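Local coordinates for protein inactive dihydropteroate synthase 2 (Mycobacterium tuberculosis, PDB 2VP8) that probably has very low affinity for the pterin substrate of dihydropteroate synthases, apparently binds the inhibitor dapsone, and seems to lack synthase activity, at residues B[121-126]-B[285-290]; B[142-147]-B[218-223]. All coordinates share one frame; numbering follows the deposited sequence.

Contact 1. Residues B[121-126]-B[285-290]; sequences SVDTWR and MFRVHE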
ATOM      1  N   SER B 121      -8.111 -24.668   5.064  1.00 37.62           N
ATOM      2  CA  SER B 121      -6.925 -25.218   4.412  1.00 37.53           C
ATOM      3  C   SER B 121      -5.963 -25.812   5.428  1.00 37.22           C
ATOM      4  O   SER B 121      -5.919 -25.389   6.593  1.00 37.57           O
ATOM      5  CB  SER B 121      -6.219 -24.171   3.552  1.00 37.69           C
ATOM      6  OG  SER B 121      -5.648 -23.150   4.338  1.00 38.54           O
ATOM      7  N   VAL B 122      -5.206 -26.805   4.990  1.00 36.52           N
ATOM      8  CA  VAL B 122      -4.236 -27.446   5.858  1.00 35.93           C
ATOM      9  C   VAL B 122      -2.815 -27.102   5.409  1.00 35.81           C
ATOM     10  O   VAL B 122      -2.459 -27.278   4.241  1.00 35.59           O
ATOM     11  CB  VAL B 122      -4.490 -28.989   5.980  1.00 35.72           C
ATOM     12  CG1 VAL B 122      -4.571 -29.654   4.613  1.00 34.99           C
ATOM     13  CG2 VAL B 122      -3.440 -29.659   6.861  1.00 35.72           C
ATOM     14  N   ASP B 123      -2.030 -26.575   6.348  1.00 35.86           N
ATOM     15  CA  ASP B 123      -0.610 -26.294   6.133  1.00 36.14           C
ATOM     16  C   ASP B 123       0.260 -27.548   6.351  1.00 35.87           C
ATOM     17  O   ASP B 123       0.784 -27.780   7.447  1.00 35.71           O
ATOM     18  CB  ASP B 123      -0.147 -25.140   7.038  1.00 36.23           C
ATOM     19  CG  ASP B 123       1.304 -24.724   6.777  1.00 37.25           C
ATOM     20  OD1 ASP B 123       1.990 -25.367   5.957  1.00 37.46           O
ATOM     21  OD2 ASP B 123       1.765 -23.743   7.397  1.00 39.08           O
ATOM     22  N   THR B 124       0.409 -28.350   5.298  1.00 35.74           N
ATOM     23  CA  THR B 124       1.216 -29.567   5.358  1.00 35.70           C
ATOM     24  C   THR B 124       1.925 -29.850   4.040  1.00 35.81           C
ATOM     25  O   THR B 124       1.425 -29.512   2.969  1.00 35.97           O
ATOM     26  CB  THR B 124       0.382 -30.805   5.773  1.00 35.60           C
ATOM     27  OG1 THR B 124       1.238 -31.951   5.866  1.00 35.72           O
ATOM     28  CG2 THR B 124      -0.730 -31.090   4.768  1.00 35.37           C
ATOM     29  N   TRP B 125       3.092 -30.475   4.130  1.00 35.91           N
ATOM     30  CA  TRP B 125       3.838 -30.883   2.947  1.00 35.97           C
ATOM     31  C   TRP B 125       3.760 -32.393   2.730  1.00 35.89           C
ATOM     32  O   TRP B 125       4.150 -32.893   1.675  1.00 35.75           O
ATOM     33  CB  TRP B 125       5.293 -30.431   3.054  1.00 36.16           C
ATOM     34  CG  TRP B 125       6.016 -30.972   4.253  1.00 36.42           C
ATOM     35  CD1 TRP B 125       6.017 -30.449   5.515  1.00 36.61           C
ATOM     36  CD2 TRP B 125       6.853 -32.138   4.301  1.00 36.51           C
ATOM     37  NE1 TRP B 125       6.798 -31.217   6.346  1.00 36.59           N
ATOM     38  CE2 TRP B 125       7.324 -32.259   5.627  1.00 36.48           C
ATOM     39  CE3 TRP B 125       7.250 -33.092   3.353  1.00 36.57           C
ATOM     40  CZ2 TRP B 125       8.174 -33.295   6.032  1.00 36.56           C
ATOM     41  CZ3 TRP B 125       8.096 -34.126   3.756  1.00 36.67           C
ATOM     42  CH2 TRP B 125       8.546 -34.218   5.085  1.00 36.63           C
ATOM     43  N   ARG B 126       3.234 -33.102   3.730  1.00 35.96           N
ATOM     44  CA  ARG B 126       3.131 -34.567   3.714  1.00 35.96           C
ATOM     45  C   ARG B 126       1.761 -35.047   3.236  1.00 35.88           C
ATOM     46  O   ARG B 126       0.731 -34.645   3.774  1.00 35.93           O
ATOM     47  CB  ARG B 126       3.419 -35.141   5.104  1.00 35.94           C
ATOM     48  CG  ARG B 126       4.861 -35.015   5.567  1.00 36.32           C
ATOM     49  CD  ARG B 126       5.051 -35.694   6.910  1.00 37.26           C
ATOM     50  NE  ARG B 126       6.309 -36.440   6.967  1.00 38.90           N
ATOM     51  CZ  ARG B 126       7.319 -36.166   7.790  1.00 39.12           C
ATOM     52  NH1 ARG B 126       7.229 -35.154   8.649  1.00 39.35           N
ATOM     53  NH2 ARG B 126       8.420 -36.911   7.758  1.00 38.23           N
ATOM     54  N   MET B 285      -5.533 -13.735  -2.916  1.00 37.50           N
ATOM     55  CA  MET B 285      -5.537 -14.156  -1.518  1.00 37.39           C
ATOM     56  C   MET B 285      -4.268 -13.745  -0.781  1.00 37.19           C
ATOM     57  O   MET B 285      -3.201 -13.627  -1.386  1.00 36.92           O
ATOM     58  CB  MET B 285      -5.735 -15.669  -1.426  1.00 37.09           C
ATOM     59  CG  MET B 285      -6.149 -16.162  -0.066  1.00 37.34           C
ATOM     60  SD  MET B 285      -6.949 -17.778  -0.135  1.00 37.98           S
ATOM     61  CE  MET B 285      -5.503 -18.800  -0.120  1.00 41.10           C
ATOM     62  N   PHE B 286      -4.398 -13.543   0.531  1.00 36.86           N
ATOM     63  CA  PHE B 286      -3.288 -13.133   1.368  1.00 36.67           C
ATOM     64  C   PHE B 286      -3.231 -13.961   2.642  1.00 36.86           C
ATOM     65  O   PHE B 286      -4.195 -14.013   3.416  1.00 36.76           O
ATOM     66  CB  PHE B 286      -3.396 -11.644   1.702  1.00 36.88           C
ATOM     67  CG  PHE B 286      -3.122 -10.745   0.537  1.00 36.72           C
ATOM     68  CD1 PHE B 286      -4.150 -10.335  -0.294  1.00 37.30           C
ATOM     69  CD2 PHE B 286      -1.832 -10.314   0.269  1.00 37.75           C
ATOM     70  CE1 PHE B 286      -3.906  -9.524  -1.390  1.00 37.17           C
ATOM     71  CE2 PHE B 286      -1.573  -9.488  -0.820  1.00 39.16           C
ATOM     72  CZ  PHE B 286      -2.619  -9.094  -1.654  1.00 38.84           C
ATOM     73  N   ARG B 287      -2.090 -14.609   2.852  1.00 36.94           N
ATOM     74  CA  ARG B 287      -1.860 -15.413   4.045  1.00 37.00           C
ATOM     75  C   ARG B 287      -1.271 -14.547   5.151  1.00 37.05           C
ATOM     76  O   ARG B 287      -0.169 -14.014   5.012  1.00 37.35           O
ATOM     77  CB  ARG B 287      -0.919 -16.572   3.718  1.00 36.93           C
ATOM     78  CG  ARG B 287      -0.940 -17.689   4.731  1.00 36.18           C
ATOM     79  CD  ARG B 287      -0.076 -18.818   4.240  1.00 36.62           C
ATOM     80  NE  ARG B 287      -0.100 -19.958   5.146  1.00 37.51           N
ATOM     81  CZ  ARG B 287       0.957 -20.399   5.816  1.00 37.39           C
ATOM     82  NH1 ARG B 287       2.132 -19.803   5.671  1.00 38.31           N
ATOM     83  NH2 ARG B 287       0.841 -21.446   6.617  1.00 36.62           N
ATOM     84  N   VAL B 288      -2.006 -14.422   6.249  1.00 37.07           N
ATOM     85  CA  VAL B 288      -1.645 -13.513   7.327  1.00 37.29           C
ATOM     86  C   VAL B 288      -1.875 -14.128   8.700  1.00 37.68           C
ATOM     87  O   VAL B 288      -2.606 -15.112   8.840  1.00 37.79           O
ATOM     88  CB  VAL B 288      -2.432 -12.162   7.241  1.00 37.08           C
ATOM     89  CG1 VAL B 288      -2.270 -11.521   5.889  1.00 37.70           C
ATOM     90  CG2 VAL B 288      -3.893 -12.365   7.525  1.00 37.29           C
ATOM     91  N   HIS B 289      -1.235 -13.541   9.711  1.00 38.38           N
ATOM     92  CA  HIS B 289      -1.564 -13.819  11.105  1.00 38.96           C
ATOM     93  C   HIS B 289      -2.637 -12.835  11.574  1.00 39.73           C
ATOM     94  O   HIS B 289      -3.651 -13.242  12.145  1.00 40.11           O
ATOM     95  CB  HIS B 289      -0.331 -13.677  11.985  1.00 38.76           C
ATOM     96  CG  HIS B 289       0.730 -14.691  11.712  1.00 38.38           C
ATOM     97  ND1 HIS B 289       1.723 -14.491  10.779  1.00 38.56           N
ATOM     98  CD2 HIS B 289       0.963 -15.906  12.258  1.00 37.94           C
ATOM     99  CE1 HIS B 289       2.521 -15.543  10.758  1.00 38.24           C
ATOM    100  NE2 HIS B 289       2.083 -16.415  11.649  1.00 37.99           N
ATOM    101  N   GLU B 290      -2.402 -11.545  11.331  1.00 40.31           N
ATOM    102  CA  GLU B 290      -3.329 -10.489  11.716  1.00 40.98           C
ATOM    103  C   GLU B 290      -4.314 -10.262  10.592  1.00 40.67           C
ATOM    104  O   GLU B 290      -3.966  -9.690   9.540  1.00 41.08           O
ATOM    105  CB  GLU B 290      -2.588  -9.180  12.023  1.00 41.45           C
ATOM    106  CG  GLU B 290      -3.067  -8.457  13.300  1.00 44.06           C
ATOM    107  CD  GLU B 290      -4.467  -7.822  13.184  1.00 46.48           C
ATOM    108  OE1 GLU B 290      -5.389  -8.246  13.926  1.00 47.71           O
ATOM    109  OE2 GLU B 290      -4.642  -6.898  12.363  1.00 46.34           O
TER
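Asp123 and Arg287 are the one pair of residues that meets between 121-126 and 285-290, and they do so through a salt bridge. Asp123 OD2 lies 2.6 Å from Arg287 NH2, at the edge of the guanidinium and near its plane, while Asp123 OD1 stays 4.1 Å from Arg287 NH2. The grip is therefore one oxygen on one nitrogen. The two flat groups stand almost perpendicular, 83° apart, and the N-H points poorly at its acceptor (116°), so as a hydrogen bond this is weak. Arg287 gets there with a chain fully extended from CG to NE, set off by a CG anti to the backbone N (chi1 -162°). Its NH2 has a second salt bridge, to Asp83 OD2 on strand 81-85, and the arginine thus serves two carboxylates at once.

The bridge spans the mouth of a TIM barrel, the fold of the pterin-binding family, in which the strands' C-terminal ends carry the ligand pocket. Strands 119-123 and 285-288 are not neighbours: 81-85 and 43-49 run between them, and Arg287 also touches Met45 of the latter.

Backbone hydrogen bonds hold 121-126 in the wall, Ser121 pairing with Ile82 and Val84, and Val122 with Leu140 and Asn142. Past the strand, Thr124 OG1 accepts from Arg126 N at 3.1 Å, an ST turn just before helix 127-136. Glu290 stands at the N-cap of helix 291-306, its OE2 bonded to Ala293 N.

Packing inside the first loop is local. Arg126 CG lies 3.5 Å above the plane of the Trp125 ring, over its centre. The Arg126 chain runs on along the indole, and Trp125 CZ2 sits 3.3 Å above the guanidinium plane, offset toward its rim.

Contact 2. Residues B[142-147]-B[218-223]; sequences NDTWGG and PAHDFG
Thr144 meets His220 where two loops at the mouth of the barrel converge, one following strand 140-142 and the other strand 214-217. First along the segment is Asn142, whose side chain touches Arg287 and gives ND2 to Asp83 OD1.

Asp143 CB points away from 218-223, and the carboxylate organises its own loop instead. Its OD1 takes two backbone N-H groups from the same face of the carboxylate: Trp145 N at 3.1 Å, on the anti side, in an Asx turn, and Gly146 N, also at 3.1 Å, from well above the plane and nearly straight (175°). These bonds curl the chain through Thr144 around the carboxylate.

Thr144 makes the crossing. With OG1 anti to the backbone N (chi1 -166°), the hydroxyl comes 2.7 Å from His220 NE2, and Thr144 CB stays 3.9 Å from that nitrogen. The backbone takes part too, Thr144 C lying over one face of the imidazole and Thr144 O 3.4 Å from His220 CD2. Trp145 CB, next along, points away from 218-223, and the indole packs on Trp125, the planes at about 50°.

His220 marks, by similarity, family members without dihydropteroate synthase activity. Its other nitrogen, ND1, is hydrogen-bonded to Asp217 OD2, a bond that probably steadies the rotation of the ring. A carboxylate partner is consistent with a proton on ND1, and its negative charge would probably polarise the imidazole, making NE2 more electron-rich where it lies next to the Thr144 hydroxyl.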
ATOM      1  N   ASN B 142      -2.592 -26.586   1.505  1.00 33.68           N
ATOM      2  CA  ASN B 142      -1.590 -25.550   1.396  1.00 33.92           C
ATOM      3  C   ASN B 142      -0.204 -26.150   1.577  1.00 34.52           C
ATOM      4  O   ASN B 142       0.369 -26.102   2.671  1.00 34.20           O
ATOM      5  CB  ASN B 142      -1.850 -24.448   2.418  1.00 33.87           C
ATOM      6  CG  ASN B 142      -1.001 -23.223   2.181  1.00 33.24           C
ATOM      7  OD1 ASN B 142      -0.347 -23.099   1.148  1.00 32.79           O
ATOM      8  ND2 ASN B 142      -1.009 -22.303   3.141  1.00 32.15           N
ATOM      9  N   ASP B 143       0.314 -26.731   0.491  1.00 35.22           N
ATOM     10  CA  ASP B 143       1.659 -27.289   0.471  1.00 36.09           C
ATOM     11  C   ASP B 143       2.674 -26.160   0.574  1.00 36.55           C
ATOM     12  O   ASP B 143       3.073 -25.562  -0.426  1.00 36.55           O
ATOM     13  CB  ASP B 143       1.892 -28.132  -0.788  1.00 36.28           C
ATOM     14  CG  ASP B 143       3.228 -28.876  -0.764  1.00 36.83           C
ATOM     15  OD1 ASP B 143       4.104 -28.518   0.057  1.00 37.21           O
ATOM     16  OD2 ASP B 143       3.402 -29.819  -1.578  1.00 37.37           O
ATOM     17  N   THR B 144       3.082 -25.889   1.809  1.00 37.20           N
ATOM     18  CA  THR B 144       3.953 -24.763   2.128  1.00 37.85           C
ATOM     19  C   THR B 144       5.411 -24.949   1.653  1.00 38.34           C
ATOM     20  O   THR B 144       6.209 -24.007   1.699  1.00 38.31           O
ATOM     21  CB  THR B 144       3.886 -24.444   3.646  1.00 37.73           C
ATOM     22  OG1 THR B 144       4.464 -23.161   3.899  1.00 37.89           O
ATOM     23  CG2 THR B 144       4.607 -25.508   4.480  1.00 37.69           C
ATOM     24  N   TRP B 145       5.748 -26.159   1.200  1.00 38.91           N
ATOM     25  CA  TRP B 145       7.102 -26.472   0.730  1.00 39.48           C
ATOM     26  C   TRP B 145       7.242 -26.402  -0.795  1.00 39.70           C
ATOM     27  O   TRP B 145       8.243 -25.896  -1.306  1.00 39.73           O
ATOM     28  CB  TRP B 145       7.555 -27.835   1.253  1.00 39.71           C
ATOM     29  CG  TRP B 145       8.044 -27.814   2.682  1.00 40.21           C
ATOM     30  CD1 TRP B 145       7.278 -27.715   3.814  1.00 40.51           C
ATOM     31  CD2 TRP B 145       9.407 -27.910   3.129  1.00 40.52           C
ATOM     32  NE1 TRP B 145       8.079 -27.740   4.933  1.00 40.66           N
ATOM     33  CE2 TRP B 145       9.388 -27.859   4.542  1.00 40.64           C
ATOM     34  CE3 TRP B 145      10.643 -28.031   2.472  1.00 40.60           C
ATOM     35  CZ2 TRP B 145      10.560 -27.927   5.315  1.00 40.61           C
ATOM     36  CZ3 TRP B 145      11.809 -28.098   3.240  1.00 40.48           C
ATOM     37  CH2 TRP B 145      11.756 -28.046   4.647  1.00 40.46           C
ATOM     38  N   GLY B 146       6.245 -26.915  -1.515  1.00 39.95           N
ATOM     39  CA  GLY B 146       6.200 -26.765  -2.971  1.00 40.18           C
ATOM     40  C   GLY B 146       5.824 -28.010  -3.753  1.00 40.24           C
ATOM     41  O   GLY B 146       5.254 -27.919  -4.842  1.00 40.38           O
ATOM     42  N   GLY B 147       6.145 -29.174  -3.205  1.00 40.16           N
ATOM     43  CA  GLY B 147       5.876 -30.431  -3.887  1.00 40.22           C
ATOM     44  C   GLY B 147       6.927 -31.478  -3.592  1.00 40.23           C
ATOM     45  O   GLY B 147       7.241 -32.305  -4.447  1.00 40.42           O
ATOM     46  N   PRO B 218       3.675 -17.813  -5.733  1.00 37.70           N
ATOM     47  CA  PRO B 218       4.964 -17.625  -6.388  1.00 38.19           C
ATOM     48  C   PRO B 218       6.077 -17.100  -5.487  1.00 38.78           C
ATOM     49  O   PRO B 218       7.247 -17.312  -5.792  1.00 38.81           O
ATOM     50  CB  PRO B 218       4.652 -16.585  -7.471  1.00 38.19           C
ATOM     51  CG  PRO B 218       3.157 -16.498  -7.527  1.00 37.80           C
ATOM     52  CD  PRO B 218       2.722 -16.775  -6.149  1.00 37.83           C
ATOM     53  N   ALA B 219       5.729 -16.420  -4.399  1.00 39.69           N
ATOM     54  CA  ALA B 219       6.744 -15.779  -3.567  1.00 40.62           C
ATOM     55  C   ALA B 219       6.768 -16.274  -2.123  1.00 41.34           C
ATOM     56  O   ALA B 219       7.058 -15.499  -1.206  1.00 41.50           O
ATOM     57  CB  ALA B 219       6.592 -14.250  -3.619  1.00 40.44           C
ATOM     58  N   HIS B 220       6.508 -17.565  -1.924  1.00 42.31           N
ATOM     59  CA  HIS B 220       6.383 -18.120  -0.568  1.00 43.52           C
ATOM     60  C   HIS B 220       7.630 -17.979   0.317  1.00 43.89           C
ATOM     61  O   HIS B 220       8.765 -18.099  -0.161  1.00 44.05           O
ATOM     62  CB  HIS B 220       5.944 -19.585  -0.596  1.00 43.66           C
ATOM     63  CG  HIS B 220       5.459 -20.078   0.733  1.00 45.38           C
ATOM     64  ND1 HIS B 220       4.130 -20.045   1.101  1.00 46.71           N
ATOM     65  CD2 HIS B 220       6.132 -20.577   1.798  1.00 46.31           C
ATOM     66  CE1 HIS B 220       4.003 -20.519   2.327  1.00 47.19           C
ATOM     67  NE2 HIS B 220       5.203 -20.847   2.773  1.00 47.30           N
ATOM     68  N   ASP B 221       7.387 -17.721   1.608  1.00 44.33           N
ATOM     69  CA  ASP B 221       8.421 -17.646   2.666  1.00 44.61           C
ATOM     70  C   ASP B 221       9.464 -16.541   2.500  1.00 44.80           C
ATOM     71  O   ASP B 221      10.164 -16.205   3.462  1.00 44.84           O
ATOM     72  CB  ASP B 221       9.109 -19.013   2.879  1.00 44.63           C
ATOM     73  N   PHE B 222       9.562 -15.985   1.291  1.00 45.04           N
ATOM     74  CA  PHE B 222      10.549 -14.949   0.971  1.00 45.26           C
ATOM     75  C   PHE B 222      10.496 -13.772   1.947  1.00 45.23           C
ATOM     76  O   PHE B 222      11.533 -13.231   2.338  1.00 45.30           O
ATOM     77  CB  PHE B 222      10.378 -14.456  -0.471  1.00 45.47           C
ATOM     78  CG  PHE B 222      10.965 -15.382  -1.512  1.00 45.82           C
ATOM     79  CD1 PHE B 222      10.136 -16.086  -2.381  1.00 45.89           C
ATOM     80  CD2 PHE B 222      12.349 -15.539  -1.631  1.00 46.50           C
ATOM     81  CE1 PHE B 222      10.667 -16.939  -3.350  1.00 46.16           C
ATOM     82  CE2 PHE B 222      12.895 -16.393  -2.599  1.00 46.60           C
ATOM     83  CZ  PHE B 222      12.050 -17.093  -3.461  1.00 46.42           C
ATOM     84  N   GLY B 223       9.281 -13.392   2.339  1.00 45.13           N
ATOM     85  CA  GLY B 223       9.081 -12.336   3.325  1.00 45.00           C
ATOM     86  C   GLY B 223       9.337 -10.943   2.782  1.00 44.89           C
ATOM     87  O   GLY B 223       9.432 -10.736   1.568  1.00 44.97           O
TER

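Both contacts sit at the same barrel mouth but join different parts of it. Contact 1 is a surface contact, a charged bridge between the ends of two strands, although its centre lies closer to the middle of the chain; contact 2 joins two loops, is partly buried on the His220 side, and pairs neutral Thr144 with an imidazole. Adjacent strands tie the first segments together: Val122 O probably accepts from Asn142 N at 2.8 Å. Asp123 packs on Thr144, and His220 touches Arg287, so the two pairs meet on both sides. Asp83 is common ground, a polar partner for residues of both contacts.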